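Local coordinates for protein-L-isoaspartate O-methyltransferase beta-aspartate methyltransferase (Plasmodium falciparum, PDB 2PBF), which probably transfers a methyl group from S-adenosyl-L-methionine to isoaspartyl residues in damaged proteins, the first step of their repair, at residues L69-L74 / G92-C97; Y111-E116 / G161-I166; Y150-E155 / P176-D181; I191-D196 / Y202-K207. All blocks are in the same frame, centred on the assembly; numbering follows the deposited sequence.

Interaction 1 of 4, residues L69-L74 / G92-C97; sequences LSLKRL and GYLTVC
Helices 64-74 and 93-101, two helices laid against the Rossmann-like sheet of this class I methyltransferase, meet through L71 on one side and L94 with C97 on the other. Backbone spacing is wide, the nearest CA pair being L71 and L94 at 7.9 Å, so the gap is bridged by apolar side-chain atoms. The CD1 branch of L71 does most of the touching: it lies 3.9 Å from L94 CD1 and also 3.9 Å from C97 CB. Its second branch turns to the cysteine, with L71 CD2 4.1 Å from C97 SG. Both leucines hold CG trans to the backbone N (chi1 -152° for L71, -154° for L94), and their side chains run past one another in opposite directions, touching at one methyl of each. G92, the N-cap of the second helix and the last glycine of the glycine-rich loop, has a positive phi of 77°. L94 is close to the cofactor site, its side chain about 4 Å from bound SAH. Helix 28-35 covers the contact through M34, against L71, and T33, against C97, while L74 and L94 rest on H167 of strand 163-168.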
# COMPACT_ATOMS: atom_id res chain seq x y z
N LEU A 69 -8.07 2.07 -6.19
CA LEU A 69 -8.39 0.73 -6.65
C LEU A 69 -7.79 -0.34 -5.74
O LEU A 69 -8.47 -1.30 -5.38
CB LEU A 69 -7.93 0.55 -8.11
CG LEU A 69 -7.63 -0.89 -8.58
CD1 LEU A 69 -8.90 -1.70 -8.91
CD2 LEU A 69 -6.73 -0.82 -9.76
N SER A 70 -6.54 -0.17 -5.34
CA SER A 70 -5.90 -1.13 -4.45
C SER A 70 -6.57 -1.14 -3.08
O SER A 70 -6.75 -2.20 -2.47
CB SER A 70 -4.40 -0.82 -4.33
OG SER A 70 -3.74 -1.19 -5.52
N LEU A 71 -6.93 0.04 -2.60
CA LEU A 71 -7.55 0.18 -1.31
C LEU A 71 -8.93 -0.47 -1.33
O LEU A 71 -9.33 -1.08 -0.35
CB LEU A 71 -7.66 1.66 -0.94
CG LEU A 71 -7.67 2.16 0.50
CD1 LEU A 71 -6.47 1.65 1.32
CD2 LEU A 71 -7.70 3.70 0.52
N LYS A 72 -9.63 -0.33 -2.45
CA LYS A 72 -10.93 -0.99 -2.66
C LYS A 72 -10.80 -2.51 -2.54
O LYS A 72 -11.57 -3.12 -1.83
CB LYS A 72 -11.49 -0.62 -4.03
CG LYS A 72 -12.70 -1.44 -4.52
CD LYS A 72 -12.80 -1.38 -6.05
CE LYS A 72 -14.14 -1.99 -6.58
NZ LYS A 72 -14.24 -3.49 -6.36
N ARG A 73 -9.79 -3.09 -3.18
CA ARG A 73 -9.63 -4.54 -3.20
C ARG A 73 -9.32 -5.07 -1.81
O ARG A 73 -9.62 -6.23 -1.49
CB ARG A 73 -8.52 -4.98 -4.16
CG ARG A 73 -8.63 -4.49 -5.59
CD ARG A 73 -9.98 -4.78 -6.22
NE ARG A 73 -10.28 -6.20 -6.27
CZ ARG A 73 -11.11 -6.77 -7.15
NH1 ARG A 73 -11.70 -6.04 -8.09
NH2 ARG A 73 -11.33 -8.07 -7.09
N LEU A 74 -8.69 -4.23 -1.00
CA LEU A 74 -8.25 -4.63 0.33
C LEU A 74 -9.21 -4.17 1.43
O LEU A 74 -8.99 -4.45 2.60
CB LEU A 74 -6.83 -4.10 0.60
CG LEU A 74 -5.69 -4.76 -0.17
CD1 LEU A 74 -4.41 -4.00 -0.02
CD2 LEU A 74 -5.51 -6.22 0.21
N GLY A 92 4.63 6.63 1.40
CA GLY A 92 3.90 6.21 2.62
C GLY A 92 2.40 6.51 2.54
O GLY A 92 1.67 6.31 3.50
N TYR A 93 1.94 6.97 1.38
CA TYR A 93 0.53 7.38 1.23
C TYR A 93 -0.42 6.24 1.61
O TYR A 93 -1.31 6.36 2.49
CB TYR A 93 0.19 7.92 -0.20
CG TYR A 93 -1.26 8.37 -0.22
CD1 TYR A 93 -1.60 9.66 0.23
CD2 TYR A 93 -2.30 7.49 -0.55
CE1 TYR A 93 -2.93 10.08 0.30
CE2 TYR A 93 -3.63 7.89 -0.49
CZ TYR A 93 -3.93 9.20 -0.07
OH TYR A 93 -5.25 9.62 0.03
N LEU A 94 -0.19 5.10 0.98
CA LEU A 94 -1.07 3.95 1.17
C LEU A 94 -0.90 3.31 2.55
O LEU A 94 -1.87 2.78 3.11
CB LEU A 94 -0.93 2.93 0.04
CG LEU A 94 -2.20 2.08 -0.16
CD1 LEU A 94 -3.38 2.85 -0.78
CD2 LEU A 94 -1.84 0.97 -1.02
N THR A 95 0.31 3.38 3.10
CA THR A 95 0.58 2.86 4.44
C THR A 95 -0.24 3.58 5.51
O THR A 95 -0.83 2.94 6.37
CB THR A 95 2.10 2.94 4.81
OG1 THR A 95 2.88 2.82 3.62
CG2 THR A 95 2.45 1.80 5.72
N VAL A 96 -0.26 4.90 5.44
CA VAL A 96 -1.12 5.73 6.30
C VAL A 96 -2.62 5.43 6.08
O VAL A 96 -3.38 5.33 7.05
CB VAL A 96 -0.78 7.23 6.10
CG1 VAL A 96 -1.69 8.13 6.94
CG2 VAL A 96 0.67 7.47 6.47
N CYS A 97 -3.03 5.26 4.83
CA CYS A 97 -4.39 4.82 4.55
C CYS A 97 -4.69 3.52 5.32
O CYS A 97 -5.72 3.41 5.97
CB CYS A 97 -4.63 4.67 3.02
SG CYS A 97 -4.95 6.24 2.13

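Interaction 2 of 4, residues Y111-E116 / G161-I166; sequences YVIGLE and GLFDAI. With SAH (S-adenosyl-L-homocysteine), chain C.
F163 meets Y111 and I113 in a purely apolar contact at one end of strand 111-116, while the other end of that strand, at E116, holds the cofactor product. In the apolar group, F163 CE1 serves both partners. It lies 4.0 Å from Y111 CD2, coming in at the edge of the tyrosine ring near its plane, and 4.0 Å from I113 CG2, with the isoleucine and phenylalanine side chains roughly perpendicular. The closest CA pair, Y111 and F163, is still 9.0 Å apart because strand 83-87 runs between the two strands; its I85 packs on I113 and F163, and R83 makes a cation-pi contact with F163. The polar group is bidentate. E116, its chain bent at chi2 (60°), accepts SAH O3' on OE1 at 2.8 Å and SAH O2' on OE2 at 2.4 Å, a doubtfully short distance. G90 N also donates to OE1 and V118 N to OE2, so two backbone amides hold the carboxylate. An acidic residue ending the second strand is a hallmark of class I methyltransferases. The chemistry divides along the strand: nondirectional packing at its start, directional bonds to the two ribose hydroxyls at its end, consistent with recognition of the ribose.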
# COMPACT_ATOMS: atom_id res chain seq x y z
N TYR A 111 -1.97 -3.89 13.26
CA TYR A 111 -0.59 -3.71 12.95
C TYR A 111 -0.38 -3.33 11.47
O TYR A 111 -0.91 -3.99 10.57
CB TYR A 111 0.14 -4.99 13.30
CG TYR A 111 1.63 -4.90 13.18
CD1 TYR A 111 2.39 -4.25 14.16
CD2 TYR A 111 2.28 -5.46 12.10
CE1 TYR A 111 3.79 -4.18 14.04
CE2 TYR A 111 3.65 -5.38 11.97
CZ TYR A 111 4.40 -4.74 12.94
OH TYR A 111 5.77 -4.70 12.80
N VAL A 112 0.39 -2.27 11.23
CA VAL A 112 0.72 -1.85 9.86
C VAL A 112 2.22 -1.62 9.68
O VAL A 112 2.86 -0.91 10.47
CB VAL A 112 -0.07 -0.59 9.45
CG1 VAL A 112 0.24 -0.18 7.98
CG2 VAL A 112 -1.57 -0.82 9.62
N ILE A 113 2.79 -2.24 8.65
CA ILE A 113 4.22 -2.06 8.37
C ILE A 113 4.42 -1.69 6.90
O ILE A 113 3.81 -2.29 6.03
CB ILE A 113 5.10 -3.30 8.85
CG1 ILE A 113 6.59 -3.01 8.79
CG2 ILE A 113 4.82 -4.58 8.07
CD1 ILE A 113 7.46 -4.15 9.42
N GLY A 114 5.23 -0.66 6.63
CA GLY A 114 5.67 -0.34 5.28
C GLY A 114 7.10 -0.78 5.07
O GLY A 114 7.97 -0.51 5.89
N LEU A 115 7.37 -1.49 3.98
CA LEU A 115 8.75 -1.81 3.60
C LEU A 115 9.12 -1.03 2.36
O LEU A 115 8.38 -1.03 1.37
CB LEU A 115 8.89 -3.30 3.30
CG LEU A 115 9.35 -4.31 4.35
CD1 LEU A 115 8.71 -4.12 5.74
CD2 LEU A 115 9.10 -5.72 3.83
N GLU A 116 10.28 -0.38 2.41
CA GLU A 116 10.76 0.42 1.30
C GLU A 116 12.27 0.17 1.08
O GLU A 116 13.09 0.34 2.00
CB GLU A 116 10.45 1.90 1.53
CG GLU A 116 11.15 2.82 0.58
CD GLU A 116 10.78 2.54 -0.87
OE1 GLU A 116 9.61 2.21 -1.15
OE2 GLU A 116 11.66 2.62 -1.73
N GLY A 161 5.57 -12.66 11.10
CA GLY A 161 4.27 -13.31 11.19
C GLY A 161 3.47 -13.30 9.90
O GLY A 161 4.03 -13.27 8.80
N LEU A 162 2.15 -13.33 10.06
CA LEU A 162 1.21 -13.48 8.98
C LEU A 162 0.35 -12.22 8.84
O LEU A 162 0.11 -11.51 9.83
CB LEU A 162 0.32 -14.70 9.23
CG LEU A 162 1.04 -16.05 9.31
CD1 LEU A 162 0.11 -17.13 9.85
CD2 LEU A 162 1.54 -16.43 7.95
N PHE A 163 -0.09 -11.96 7.61
CA PHE A 163 -0.77 -10.70 7.30
C PHE A 163 -2.11 -10.90 6.62
O PHE A 163 -2.25 -11.65 5.66
CB PHE A 163 0.14 -9.79 6.46
CG PHE A 163 1.30 -9.24 7.24
CD1 PHE A 163 1.19 -8.04 7.95
CD2 PHE A 163 2.50 -9.95 7.30
CE1 PHE A 163 2.26 -7.56 8.68
CE2 PHE A 163 3.58 -9.47 8.03
CZ PHE A 163 3.47 -8.27 8.72
N ASP A 164 -3.11 -10.22 7.13
CA ASP A 164 -4.44 -10.28 6.57
C ASP A 164 -4.53 -9.52 5.25
O ASP A 164 -5.36 -9.83 4.40
CB ASP A 164 -5.43 -9.76 7.59
CG ASP A 164 -5.27 -10.43 8.95
OD1 ASP A 164 -5.66 -11.62 9.07
OD2 ASP A 164 -4.73 -9.78 9.88
N ALA A 165 -3.64 -8.54 5.08
CA ALA A 165 -3.62 -7.71 3.87
C ALA A 165 -2.19 -7.41 3.46
O ALA A 165 -1.39 -6.93 4.28
CB ALA A 165 -4.38 -6.43 4.08
N ILE A 166 -1.87 -7.73 2.20
CA ILE A 166 -0.56 -7.43 1.64
C ILE A 166 -0.72 -6.61 0.37
O ILE A 166 -1.34 -7.04 -0.59
CB ILE A 166 0.29 -8.71 1.32
CG1 ILE A 166 0.30 -9.67 2.53
CG2 ILE A 166 1.72 -8.29 0.85
CD1 ILE A 166 1.24 -10.88 2.41
N SAH C . 2.65 2.89 -2.68
CA SAH C . 3.73 3.78 -3.18
CB SAH C . 4.27 3.22 -4.47
CG SAH C . 5.64 3.82 -4.73
SD SAH C . 6.36 3.19 -6.25
C SAH C . 3.29 5.23 -3.36
O SAH C . 2.22 5.47 -3.91
OXT SAH C . 4.01 6.18 -2.95
C5' SAH C . 6.89 1.58 -5.59
C4' SAH C . 7.95 1.63 -4.48
O4' SAH C . 8.44 0.33 -4.35
C3' SAH C . 9.16 2.52 -4.71
O3' SAH C . 9.23 3.47 -3.67
C2' SAH C . 10.35 1.57 -4.71
O2' SAH C . 11.49 2.13 -4.10
C1' SAH C . 9.79 0.40 -3.91
N9 SAH C . 10.41 -0.91 -4.18
C8 SAH C . 10.82 -1.39 -5.39
N7 SAH C . 11.28 -2.65 -5.21
C5 SAH C . 11.19 -2.99 -3.91
C6 SAH C . 11.55 -4.13 -3.19
N6 SAH C . 12.09 -5.20 -3.77
N1 SAH C . 11.30 -4.19 -1.84
C2 SAH C . 10.74 -3.10 -1.20
N3 SAH C . 10.41 -1.98 -1.92
C4 SAH C . 10.63 -1.91 -3.25

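Interaction 3 of 4, residues Y150-E155 / P176-D181; sequences YQVNEE and PEILVD
Y150 brings the hydroxyl end of its ring obliquely against P176, and V152 meets I178 almost at a right angle; these two pairs make up the contact. The tyrosine takes chi1 -76°, with CG beside the backbone N and trans to the carbonyl carbon, which carries the ring's far end toward the proline although the CB bond itself does not aim there. Y150 OH comes to 3.5 Å from P176 CG, and Y150 CE1 stands 3.9 Å from P176 CB. The proline thus lies by the phenol end of the ring, which it approaches at a slant. In the second pair I178 is extended (chi1 179°, chi2 160°), and its terminal methyl does all the touching: I178 CD1 is 3.5 Å from V152 CB and 3.6 Å from V152 CG1, a close fit for carbon atoms. Both bonds to CB in this pair point toward the opposing segment. In the Rossmann-like fold the two segments belong to successive strand-helix connections: 150-155 leads from strand 142-146 into helix 154-160, with N153 as N-cap, whereas 176-181 opens helix 177-182 after strand 163-168, with P176 as N-cap. Y150 also lines the SAH pocket, and its side chain touches L224 and K226 near the C-terminus. On helix 177-182, L179 packs against I166 and V168 of the sheet. Farther along, D181 OD2 forms a salt bridge with K157 NZ, tying helix 177-182 to helix 154-160 beyond the apolar pairs.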
# COMPACT_ATOMS: atom_id res chain seq x y z
N TYR A 150 12.87 -8.95 -0.91
CA TYR A 150 13.60 -10.11 -1.42
C TYR A 150 14.81 -10.45 -0.55
O TYR A 150 15.52 -11.42 -0.80
CB TYR A 150 14.07 -9.85 -2.86
CG TYR A 150 13.00 -9.95 -3.93
CD1 TYR A 150 12.40 -11.16 -4.25
CD2 TYR A 150 12.61 -8.82 -4.65
CE1 TYR A 150 11.41 -11.26 -5.23
CE2 TYR A 150 11.64 -8.89 -5.64
CZ TYR A 150 11.05 -10.11 -5.93
OH TYR A 150 10.10 -10.17 -6.92
N GLN A 151 15.06 -9.62 0.46
CA GLN A 151 16.19 -9.83 1.36
C GLN A 151 15.74 -10.12 2.79
O GLN A 151 16.40 -9.77 3.75
CB GLN A 151 17.13 -8.63 1.32
CG GLN A 151 17.69 -8.40 -0.07
CD GLN A 151 18.81 -7.38 -0.07
OE1 GLN A 151 19.99 -7.74 -0.07
NE2 GLN A 151 18.44 -6.10 -0.06
N VAL A 152 14.60 -10.80 2.90
CA VAL A 152 14.00 -11.14 4.17
C VAL A 152 14.25 -12.62 4.42
O VAL A 152 13.59 -13.49 3.84
CB VAL A 152 12.48 -10.77 4.20
CG1 VAL A 152 11.78 -11.32 5.44
CG2 VAL A 152 12.28 -9.25 4.13
N ASN A 153 15.22 -12.90 5.29
CA ASN A 153 15.62 -14.27 5.63
C ASN A 153 14.61 -15.00 6.51
O ASN A 153 13.57 -14.43 6.89
CB ASN A 153 17.00 -14.27 6.28
CG ASN A 153 17.04 -13.45 7.56
OD1 ASN A 153 16.26 -13.68 8.47
ND2 ASN A 153 17.97 -12.50 7.62
N GLU A 154 14.91 -16.27 6.81
CA GLU A 154 14.03 -17.13 7.59
C GLU A 154 13.68 -16.55 8.95
O GLU A 154 12.52 -16.66 9.38
CB GLU A 154 14.63 -18.53 7.76
CG GLU A 154 14.48 -19.46 6.53
CD GLU A 154 13.02 -19.74 6.14
OE1 GLU A 154 12.14 -19.82 7.04
OE2 GLU A 154 12.75 -19.92 4.93
N GLU A 155 14.66 -15.93 9.60
CA GLU A 155 14.50 -15.37 10.94
C GLU A 155 13.49 -14.23 10.95
O GLU A 155 12.46 -14.30 11.62
CB GLU A 155 15.84 -14.91 11.53
CG GLU A 155 16.84 -16.03 11.76
N PRO A 176 6.33 -13.42 -5.77
CA PRO A 176 7.37 -13.83 -4.84
C PRO A 176 6.78 -14.75 -3.76
O PRO A 176 5.75 -14.44 -3.18
CB PRO A 176 7.87 -12.51 -4.25
CG PRO A 176 7.29 -11.42 -5.16
CD PRO A 176 5.99 -12.00 -5.60
N GLU A 177 7.43 -15.88 -3.54
CA GLU A 177 6.91 -16.92 -2.65
C GLU A 177 6.85 -16.49 -1.17
O GLU A 177 5.95 -16.89 -0.44
CB GLU A 177 7.69 -18.23 -2.86
CG GLU A 177 7.04 -19.50 -2.31
CD GLU A 177 5.57 -19.66 -2.69
OE1 GLU A 177 5.13 -19.13 -3.74
OE2 GLU A 177 4.84 -20.34 -1.92
N ILE A 178 7.81 -15.65 -0.76
CA ILE A 178 7.73 -14.98 0.55
C ILE A 178 6.38 -14.30 0.80
O ILE A 178 5.79 -14.45 1.88
CB ILE A 178 8.87 -13.95 0.78
CG1 ILE A 178 8.67 -13.29 2.14
CG2 ILE A 178 8.94 -12.89 -0.33
CD1 ILE A 178 9.88 -12.64 2.70
N LEU A 179 5.89 -13.55 -0.19
CA LEU A 179 4.61 -12.86 -0.02
C LEU A 179 3.51 -13.90 0.16
O LEU A 179 2.62 -13.71 0.98
CB LEU A 179 4.34 -11.85 -1.15
CG LEU A 179 5.37 -10.70 -1.25
CD1 LEU A 179 5.17 -9.82 -2.46
CD2 LEU A 179 5.41 -9.85 -0.01
N VAL A 180 3.61 -15.02 -0.55
CA VAL A 180 2.69 -16.15 -0.33
C VAL A 180 2.81 -16.73 1.08
O VAL A 180 1.82 -17.13 1.69
CB VAL A 180 2.86 -17.27 -1.42
CG1 VAL A 180 2.18 -18.58 -1.01
CG2 VAL A 180 2.32 -16.80 -2.74
N ASP A 181 4.03 -16.77 1.60
CA ASP A 181 4.23 -17.31 2.96
C ASP A 181 3.86 -16.34 4.06
O ASP A 181 3.56 -16.75 5.18
CB ASP A 181 5.68 -17.78 3.13
CG ASP A 181 6.01 -18.99 2.27
OD1 ASP A 181 5.06 -19.65 1.78
OD2 ASP A 181 7.20 -19.26 2.08

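Interaction 4 of 4, residues I191-D196 / Y202-K207; sequences IPIEED and YEITKK
Y202 spans the contact with strand 187-195 from its backbone to its hydroxyl. Its main chain forms a hydrogen-bonded antiparallel pair with I191: I191 N donates to Y202 O at 3.0 Å, and Y202 N donates to I191 O at 2.8 Å. Y202 CB sits 4.3 Å from I191 CG2, on the same face of the sheet. Next, the CD1 side of the ring meets I193, whose CD1 lies 3.9 Å from Y202 CD1, with the two side chains about perpendicular. At the tip, Y202 OH donates to E195 OE2 at 2.5 Å, a short bond. The acceptor lies at the ring edge, in the ring plane, and uses its syn lone pair, while the carboxylate plane is turned 65° from the ring. E195 reaches this point with its chain extended beyond CG, and its OE1 is engaged by R215 NE in a salt bridge, so each carboxylate oxygen has its own partner. Beside the tyrosine, I204 CD1 packs 3.6 Å from I191 CG2. The short strand axes make an angle of 115°, as expected of a strongly twisted hairpin whose pairing continues through I193 with V200 and I204 with L189. This hairpin, 187-195 with 198-205, lies at the antiparallel end of the sheet, in the 3-2-1-4-5-6-7 strand order that sets isoaspartyl methyltransferases apart from the usual 3-2-1-4-5-7-6 of class I enzymes.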
# COMPACT_ATOMS: atom_id res chain seq x y z
N ILE A 191 -1.10 -7.49 -6.05
CA ILE A 191 0.24 -7.38 -6.59
C ILE A 191 0.24 -7.35 -8.12
O ILE A 191 -0.46 -8.13 -8.75
CB ILE A 191 1.15 -8.56 -6.07
CG1 ILE A 191 2.53 -8.52 -6.71
CG2 ILE A 191 0.44 -9.94 -6.23
CD1 ILE A 191 3.53 -9.49 -6.07
N PRO A 192 1.02 -6.42 -8.72
CA PRO A 192 1.20 -6.53 -10.18
C PRO A 192 2.26 -7.57 -10.53
O PRO A 192 3.33 -7.57 -9.94
CB PRO A 192 1.67 -5.12 -10.58
CG PRO A 192 1.52 -4.26 -9.29
CD PRO A 192 1.73 -5.25 -8.18
N ILE A 193 1.96 -8.46 -11.47
CA ILE A 193 2.95 -9.44 -11.97
C ILE A 193 3.11 -9.30 -13.50
O ILE A 193 2.11 -9.27 -14.22
CB ILE A 193 2.60 -10.89 -11.52
CG1 ILE A 193 2.51 -10.97 -9.98
CG2 ILE A 193 3.63 -11.93 -12.07
CD1 ILE A 193 1.63 -12.06 -9.45
N GLU A 194 4.35 -9.15 -13.97
CA GLU A 194 4.64 -9.17 -15.42
C GLU A 194 4.16 -10.49 -16.03
O GLU A 194 4.67 -11.58 -15.74
CB GLU A 194 6.12 -9.07 -15.72
CG GLU A 194 6.93 -7.95 -15.12
CD GLU A 194 8.44 -8.12 -15.42
OE1 GLU A 194 8.82 -9.04 -16.19
OE2 GLU A 194 9.25 -7.32 -14.90
N GLU A 195 3.16 -10.38 -16.88
CA GLU A 195 2.64 -11.52 -17.57
C GLU A 195 2.73 -11.22 -19.06
O GLU A 195 1.93 -10.43 -19.60
CB GLU A 195 1.19 -11.71 -17.16
CG GLU A 195 0.55 -12.94 -17.71
CD GLU A 195 -0.71 -13.23 -16.97
OE1 GLU A 195 -1.80 -13.06 -17.58
OE2 GLU A 195 -0.60 -13.57 -15.76
N ASP A 196 3.72 -11.84 -19.70
CA ASP A 196 4.11 -11.62 -21.10
C ASP A 196 4.40 -10.14 -21.36
O ASP A 196 5.46 -9.64 -20.96
CB ASP A 196 3.10 -12.23 -22.07
N TYR A 202 -3.00 -8.72 -9.74
CA TYR A 202 -3.54 -9.96 -9.20
C TYR A 202 -4.06 -9.80 -7.78
O TYR A 202 -3.45 -9.13 -6.95
CB TYR A 202 -2.47 -11.07 -9.20
CG TYR A 202 -2.40 -11.85 -10.48
CD1 TYR A 202 -1.65 -11.41 -11.55
CD2 TYR A 202 -3.14 -13.03 -10.61
CE1 TYR A 202 -1.60 -12.12 -12.73
CE2 TYR A 202 -3.11 -13.76 -11.78
CZ TYR A 202 -2.35 -13.31 -12.84
OH TYR A 202 -2.33 -14.05 -14.00
N GLU A 203 -5.20 -10.41 -7.51
CA GLU A 203 -5.66 -10.60 -6.15
C GLU A 203 -5.51 -12.07 -5.73
O GLU A 203 -6.18 -12.97 -6.26
CB GLU A 203 -7.09 -10.12 -5.98
CG GLU A 203 -7.65 -10.32 -4.59
CD GLU A 203 -9.06 -9.82 -4.48
OE1 GLU A 203 -9.28 -8.60 -4.68
OE2 GLU A 203 -9.95 -10.66 -4.22
N ILE A 204 -4.60 -12.30 -4.80
CA ILE A 204 -4.32 -13.62 -4.31
C ILE A 204 -4.90 -13.81 -2.90
O ILE A 204 -4.71 -12.96 -2.02
CB ILE A 204 -2.82 -13.89 -4.38
CG1 ILE A 204 -2.36 -13.72 -5.84
CG2 ILE A 204 -2.51 -15.27 -3.84
CD1 ILE A 204 -0.95 -13.28 -6.01
N THR A 205 -5.62 -14.91 -2.70
CA THR A 205 -6.26 -15.24 -1.41
C THR A 205 -5.80 -16.61 -0.92
O THR A 205 -5.40 -17.45 -1.72
CB THR A 205 -7.79 -15.22 -1.55
OG1 THR A 205 -8.19 -14.05 -2.30
CG2 THR A 205 -8.47 -15.19 -0.18
N LYS A 206 -5.83 -16.84 0.39
CA LYS A 206 -5.55 -18.17 0.96
C LYS A 206 -6.84 -18.73 1.54
O LYS A 206 -7.54 -18.04 2.29
CB LYS A 206 -4.47 -18.07 2.05
CG LYS A 206 -3.82 -19.39 2.44
CD LYS A 206 -2.46 -19.17 3.16
CE LYS A 206 -1.32 -18.94 2.17
NZ LYS A 206 -0.04 -18.69 2.87
N LYS A 207 -7.18 -19.97 1.18
CA LYS A 207 -8.41 -20.60 1.69
C LYS A 207 -8.22 -22.00 2.31
O LYS A 207 -9.10 -22.53 3.01
CB LYS A 207 -9.57 -20.53 0.69
CG LYS A 207 -10.10 -19.11 0.46
CD LYS A 207 -11.63 -19.03 0.50
CE LYS A 207 -12.30 -19.71 -0.72
NZ LYS A 207 -13.78 -19.47 -0.78

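How the interactions relate
Interactions 1 and 2 are buried, whereas interactions 3 and 4 are only partly so. Interactions 1, 2 and 3 rely on apolar packing across their segments; interaction 4 adds backbone bonds and a tyrosine-carboxylate bond. Interactions 2 and 4 involve strands 163-168 and 187-195, neighbours in one sheet, without touching each other. Interaction 1 packs on interaction 2 through T95 against V112 and G114, and is tied to interaction 4 by the R73 NE to E203 OE1 salt bridge. Interaction 3 reaches interaction 4 where I191 CD1 meets P176 and L179, and alternates along the chain with interaction 2, which it touches through I166 and L179.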